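Local coordinates for thioesterase superfamily protein (Sulfolobus solfataricus, PDB 2GF6) that binds coenzyme A through a hot-dog fold and probably hydrolyses acyl-CoA thioesters, at residues A[28-31]-A[32-36]; A[70-73]-A[74-77]. All coordinates share one frame; numbering follows the deposited sequence.

Contact 1: A[28-31]-A[32-36]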
loop_
_atom_site.group_PDB
_atom_site.type_symbol
_atom_site.label_atom_id
_atom_site.label_comp_id
_atom_site.label_asym_id
_atom_site.label_seq_id
_atom_site.Cartn_x
_atom_site.Cartn_y
_atom_site.Cartn_z
ATOM N N ALA A 28 -0.854 1.790 7.687
ATOM C CA ALA A 28 -0.521 0.701 8.582
ATOM C C ALA A 28 -1.615 0.539 9.632
ATOM O O ALA A 28 -2.023 -0.593 9.991
ATOM C CB ALA A 28 0.796 0.972 9.228
ATOM N N TYR A 29 -2.124 1.671 10.104
ATOM C CA TYR A 29 -3.104 1.664 11.200
ATOM C C TYR A 29 -4.401 1.031 10.743
ATOM O O TYR A 29 -5.083 0.357 11.523
ATOM C CB TYR A 29 -3.280 3.085 11.781
ATOM C CG TYR A 29 -2.076 3.520 12.631
ATOM C CD1 TYR A 29 -1.945 3.109 13.952
ATOM C CD2 TYR A 29 -1.042 4.274 12.094
ATOM C CE1 TYR A 29 -0.854 3.458 14.704
ATOM C CE2 TYR A 29 0.052 4.635 12.849
ATOM C CZ TYR A 29 0.150 4.225 14.147
ATOM O OH TYR A 29 1.248 4.568 14.932
ATOM N N TYR A 30 -4.715 1.211 9.462
ATOM C CA TYR A 30 -5.821 0.527 8.791
ATOM C C TYR A 30 -5.554 -0.952 8.728
ATOM O O TYR A 30 -6.469 -1.754 8.837
ATOM C CB TYR A 30 -5.985 1.084 7.372
ATOM C CG TYR A 30 -7.056 0.424 6.475
ATOM C CD1 TYR A 30 -8.395 0.794 6.556
ATOM C CD2 TYR A 30 -6.711 -0.528 5.532
ATOM C CE1 TYR A 30 -9.356 0.200 5.742
ATOM C CE2 TYR A 30 -7.655 -1.132 4.731
ATOM C CZ TYR A 30 -8.972 -0.761 4.824
ATOM O OH TYR A 30 -9.927 -1.336 3.971
ATOM N N ARG A 31 -4.301 -1.331 8.526
ATOM C CA ARG A 31 -3.984 -2.729 8.499
ATOM C C ARG A 31 -4.349 -3.260 9.853
ATOM O O ARG A 31 -4.962 -4.279 9.970
ATOM C CB ARG A 31 -2.499 -2.996 8.188
ATOM C CG ARG A 31 -2.214 -4.497 7.966
ATOM C CD ARG A 31 -0.802 -4.832 7.504
ATOM N NE ARG A 31 0.184 -4.830 8.580
ATOM C CZ ARG A 31 0.289 -5.738 9.555
ATOM N NH1 ARG A 31 -0.574 -6.735 9.685
ATOM N NH2 ARG A 31 1.268 -5.616 10.444
ATOM N N PHE A 32 -3.976 -2.538 10.895
ATOM C CA PHE A 32 -4.151 -3.083 12.231
ATOM C C PHE A 32 -5.632 -3.178 12.613
ATOM O O PHE A 32 -6.046 -4.181 13.183
ATOM C CB PHE A 32 -3.409 -2.244 13.277
ATOM C CG PHE A 32 -1.961 -2.001 12.951
ATOM C CD1 PHE A 32 -1.147 -3.020 12.463
ATOM C CD2 PHE A 32 -1.407 -0.742 13.138
ATOM C CE1 PHE A 32 0.203 -2.787 12.180
ATOM C CE2 PHE A 32 -0.083 -0.491 12.829
ATOM C CZ PHE A 32 0.727 -1.521 12.359
ATOM N N PHE A 33 -6.407 -2.117 12.368
ATOM C CA PHE A 33 -7.762 -2.082 12.889
ATOM C C PHE A 33 -8.699 -2.972 12.047
ATOM O O PHE A 33 -9.593 -3.648 12.603
ATOM C CB PHE A 33 -8.235 -0.633 13.171
ATOM C CG PHE A 33 -8.486 0.234 11.961
ATOM C CD1 PHE A 33 -9.429 -0.109 10.992
ATOM C CD2 PHE A 33 -7.887 1.478 11.870
ATOM C CE1 PHE A 33 -9.693 0.733 9.910
ATOM C CE2 PHE A 33 -8.156 2.329 10.790
ATOM C CZ PHE A 33 -9.067 1.951 9.816
ATOM N N THR A 34 -8.417 -3.065 10.742
ATOM C CA THR A 34 -9.104 -4.029 9.851
ATOM C C THR A 34 -8.912 -5.469 10.328
ATOM O O THR A 34 -9.862 -6.216 10.464
ATOM C CB THR A 34 -8.618 -3.855 8.389
ATOM O OG1 THR A 34 -8.794 -2.489 8.039
ATOM C CG2 THR A 34 -9.438 -4.730 7.394
ATOM N N ASN A 35 -7.676 -5.850 10.622
ATOM C CA ASN A 35 -7.436 -7.149 11.207
ATOM C C ASN A 35 -8.210 -7.307 12.507
ATOM O O ASN A 35 -8.800 -8.356 12.775
ATOM C CB ASN A 35 -5.947 -7.356 11.467
ATOM C CG ASN A 35 -5.141 -7.530 10.197
ATOM O OD1 ASN A 35 -5.671 -7.925 9.149
ATOM N ND2 ASN A 35 -3.850 -7.241 10.283
ATOM N N THR A 36 -8.207 -6.272 13.337
ATOM C CA THR A 36 -8.915 -6.388 14.630
ATOM C C THR A 36 -10.421 -6.593 14.398
ATOM O O THR A 36 -11.054 -7.494 15.009
ATOM C CB THR A 36 -8.636 -5.170 15.529
ATOM O OG1 THR A 36 -7.227 -5.037 15.701
ATOM C CG2 THR A 36 -9.269 -5.312 16.890
HETATM O O HOH W 1 -1.744 -8.756 8.330
#
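Phe-32, Phe-33, Thr-34 and Asn-35 each give their backbone N-H to the carbonyl four residues back, from Ala-28 O to Arg-31 O, so residues 28-36 form regular turns of helix 26-45, the long helix that the hot-dog sheet wraps. The Phe-32 ring folds back along the helix, CG anti to its carbonyl carbon (chi1 -52°), and its face lies against Ala-28 O, which sits 3.2 Å from CD2. Its edge meets the face of the Tyr-29 ring in a T-shaped pair, planes at 88° and centroids 5.7 Å apart. Arg-31 NH2 comes to another part of that edge, 3.5 Å from Phe-32 CE1, while Asp-17 and Asp-11 take the guanidinium in salt bridges. A water joins Asn-35 ND2 to Arg-31 NH1, the latter bond weak; Asn-35 OD1 bonds Tyr-16 OH of the second subunit. Phe-33 CG sits between its own backbone N and carbonyl carbon (chi1 70°), which lays one face of the ring under Tyr-30 CA, a CH-pi contact 3.7 Å from CA to the ring centroid. The Tyr-30 ring in turn packs on Tyr-26 of the third subunit. Thr-34 OG1 stands over the centre of the Tyr-30 ring and donates to Tyr-30 O at 2.6 Å; Thr-34 N reaches this oxygen from the opposite side of the carbonyl plane.

Contact 2: A[70-73]-A[74-77]. With COA (coenzyme A), chain F.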
loop_
_atom_site.group_PDB
_atom_site.type_symbol
_atom_site.label_atom_id
_atom_site.label_comp_id
_atom_site.label_asym_id
_atom_site.label_seq_id
_atom_site.Cartn_x
_atom_site.Cartn_y
_atom_site.Cartn_z
ATOM N N PRO A 70 4.523 7.267 18.449
ATOM C CA PRO A 70 4.862 6.548 17.249
ATOM C C PRO A 70 5.046 5.068 17.550
ATOM O O PRO A 70 5.365 4.702 18.679
ATOM C CB PRO A 70 6.199 7.156 16.857
ATOM C CG PRO A 70 6.851 7.442 18.212
ATOM C CD PRO A 70 5.707 7.917 19.056
ATOM N N VAL A 71 4.856 4.231 16.536
ATOM C CA VAL A 71 5.280 2.841 16.606
ATOM C C VAL A 71 6.267 2.549 15.463
ATOM O O VAL A 71 6.180 3.115 14.363
ATOM C CB VAL A 71 4.062 1.827 16.627
ATOM C CG1 VAL A 71 3.261 2.022 17.896
ATOM C CG2 VAL A 71 3.156 1.977 15.442
ATOM N N LYS A 72 7.171 1.627 15.731
ATOM C CA LYS A 72 8.325 1.395 14.896
ATOM C C LYS A 72 8.435 -0.034 14.446
ATOM O O LYS A 72 7.730 -0.926 14.925
ATOM C CB LYS A 72 9.594 1.763 15.674
ATOM C CG LYS A 72 9.562 3.202 16.174
ATOM C CD LYS A 72 10.770 3.562 17.005
ATOM C CE LYS A 72 12.039 3.488 16.165
ATOM N NZ LYS A 72 13.039 4.529 16.514
ATOM N N LEU A 73 9.375 -0.251 13.538
ATOM C CA LEU A 73 9.561 -1.557 12.952
ATOM C C LEU A 73 9.898 -2.548 14.054
ATOM O O LEU A 73 10.834 -2.337 14.817
ATOM C CB LEU A 73 10.670 -1.487 11.917
ATOM C CG LEU A 73 11.094 -2.756 11.202
ATOM C CD1 LEU A 73 10.027 -3.282 10.303
ATOM C CD2 LEU A 73 12.392 -2.419 10.416
ATOM N N GLY A 74 9.129 -3.630 14.153
ATOM C CA GLY A 74 9.415 -4.650 15.167
ATOM C C GLY A 74 8.556 -4.556 16.421
ATOM O O GLY A 74 8.399 -5.549 17.134
ATOM N N ASP A 75 7.985 -3.385 16.709
ATOM C CA ASP A 75 7.184 -3.242 17.923
ATOM C C ASP A 75 6.028 -4.222 17.857
ATOM O O ASP A 75 5.453 -4.414 16.796
ATOM C CB ASP A 75 6.663 -1.809 18.063
ATOM C CG ASP A 75 7.746 -0.830 18.503
ATOM O OD1 ASP A 75 8.884 -1.283 18.851
ATOM O OD2 ASP A 75 7.455 0.385 18.519
ATOM N N LYS A 76 5.722 -4.872 18.981
ATOM C CA LYS A 76 4.476 -5.628 19.108
ATOM C C LYS A 76 3.385 -4.706 19.605
ATOM O O LYS A 76 3.622 -3.883 20.492
ATOM C CB LYS A 76 4.604 -6.774 20.108
ATOM C CG LYS A 76 5.519 -7.897 19.664
ATOM C CD LYS A 76 5.526 -9.076 20.677
ATOM C CE LYS A 76 5.841 -8.674 22.149
ATOM N NZ LYS A 76 7.272 -8.319 22.408
ATOM N N LEU A 77 2.175 -4.909 19.094
ATOM C CA LEU A 77 1.032 -4.059 19.407
ATOM C C LEU A 77 -0.175 -4.888 19.817
ATOM O O LEU A 77 -0.321 -6.032 19.419
ATOM C CB LEU A 77 0.648 -3.216 18.193
ATOM C CG LEU A 77 1.785 -2.461 17.516
ATOM C CD1 LEU A 77 1.246 -1.754 16.338
ATOM C CD2 LEU A 77 2.470 -1.477 18.443
HETATM N N1A COA F . -4.822 18.785 17.592
HETATM C C2A COA F . -4.459 20.101 17.840
HETATM N N3A COA F . -3.252 20.388 18.450
HETATM C C4A COA F . -2.425 19.387 18.817
HETATM C C5A COA F . -2.767 18.062 18.590
HETATM C C6A COA F . -3.969 17.757 17.970
HETATM N N6A COA F . -4.276 16.484 17.737
HETATM N N7A COA F . -1.772 17.283 19.058
HETATM C C8A COA F . -0.814 18.075 19.568
HETATM N N9A COA F . -1.206 19.383 19.432
HETATM C C1B COA F . -0.521 20.583 19.963
HETATM C C2B COA F . -0.216 20.466 21.451
HETATM O O2B COA F . -1.239 20.992 22.251
HETATM C C3B COA F . 1.059 21.260 21.565
HETATM O O3B COA F . 0.766 22.628 21.610
HETATM P P3B COA F . 1.267 23.470 22.880
HETATM O O7A COA F . 0.778 24.887 22.692
HETATM O O8A COA F . 2.795 23.421 22.959
HETATM O O9A COA F . 0.592 22.859 24.097
HETATM C C4B COA F . 1.776 20.978 20.267
HETATM O O4B COA F . 0.732 20.794 19.326
HETATM C C5B COA F . 2.635 19.724 20.354
HETATM O O5B COA F . 2.034 18.740 21.166
HETATM P P1A COA F . 2.909 17.971 22.277
HETATM O O1A COA F . 2.140 16.793 22.837
HETATM O O2A COA F . 3.318 18.907 23.384
HETATM O O3A COA F . 4.148 17.411 21.397
HETATM P P2A COA F . 5.342 16.475 21.966
HETATM O O4A COA F . 4.941 15.821 23.257
HETATM O O5A COA F . 6.614 17.304 22.059
HETATM O O6A COA F . 5.546 15.339 20.857
HETATM C CBP COA F . 4.864 13.669 19.406
HETATM C CCP COA F . 4.535 15.052 19.930
HETATM C CDP COA F . 5.288 12.749 20.562
HETATM C CEP COA F . 6.016 13.829 18.414
HETATM C CAP COA F . 3.586 13.087 18.808
HETATM O OAP COA F . 2.658 12.836 19.834
HETATM C C9P COA F . 3.817 11.798 18.074
HETATM O O9P COA F . 5.076 11.219 17.949
HETATM N N8P COA F . 2.747 11.270 17.537
HETATM C C7P COA F . 2.841 10.046 16.790
HETATM C C6P COA F . 3.114 10.385 15.348
HETATM C C5P COA F . 2.752 9.193 14.523
HETATM O O5P COA F . 3.258 8.087 14.750
HETATM N N4P COA F . 1.842 9.445 13.613
HETATM C C3P COA F . 2.074 9.229 12.222
HETATM C C2P COA F . 1.501 7.895 11.821
HETATM S S1P COA F . 0.063 8.002 10.747
#
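Asp-75 bends back over the turn and takes the backbone N-H of Lys-72 on its carboxylate, while its own N-H closes the type II beta turn from Lys-72 to Asp-75 by bonding Lys-72 O at 3.0 Å. Followed outward, its side chain starts with CB 3.4 Å from Lys-72 O. CG, set beside the backbone N of Asp-75 (chi1 -75°), stays close to the same peptide oxygen and carries OD2 toward the loop backbone at Val-71 and Lys-72. OD1 stays on the Lys-72 O side, 4.1 Å from that oxygen. OD2 accepts from Lys-72 N at 3.1 Å; the donor stands well above the carboxylate plane, and the N-H points at OD2 at 156°. OD2 also lies 3.8 Å from Val-71 CA and forms a salt bridge with Lys-99, which probably helps keep the carboxylate ionised. With an alanine in place of Asp-75 there is no carboxylate, and Lys-72 N and the Lys-99 ammonium would probably lose this acceptor, leaving the approach to the turn freer to move. Gly-74 has phi 99°, where a side chain would collide with Leu-73 O. Below the turn, Val-71 CG1 and Leu-77 CD2 meet tip to tip at 3.6 Å, and Leu-77 continues onto Val-97. Ahead of the turn, Pro-70 CA lies 3.3 Å from O5P of the coenzyme A pantetheine arm, and Trp-119 of the third subunit packs on the same proline. This is a type II turn with glycine at its third position, leading from a coenzyme A pocket into strand 76-85 of the hot-dog sheet.

Contact 1 closes on helix 26-45 before the chain runs through strand 56-67 to contact 2, at the loop entering strand 76-85; their centres lie about 13 Å apart. Residues 28-36 are near the middle of the chain, residues 70-77 toward its periphery, yet the two meet directly. Tyr-29 OH packs at 3.3 Å from Val-71 CG2, and Phe-32 CE2 lies 4.0 Å from Leu-77 CD1, so the central helix rests on both the loop and the start of the strand. Tyr-29 and Pro-70 belong to the same coenzyme A pocket, which the third subunit helps complete. Helix and loop thus line one ligand site, built from more than one subunit of the four-chain assembly.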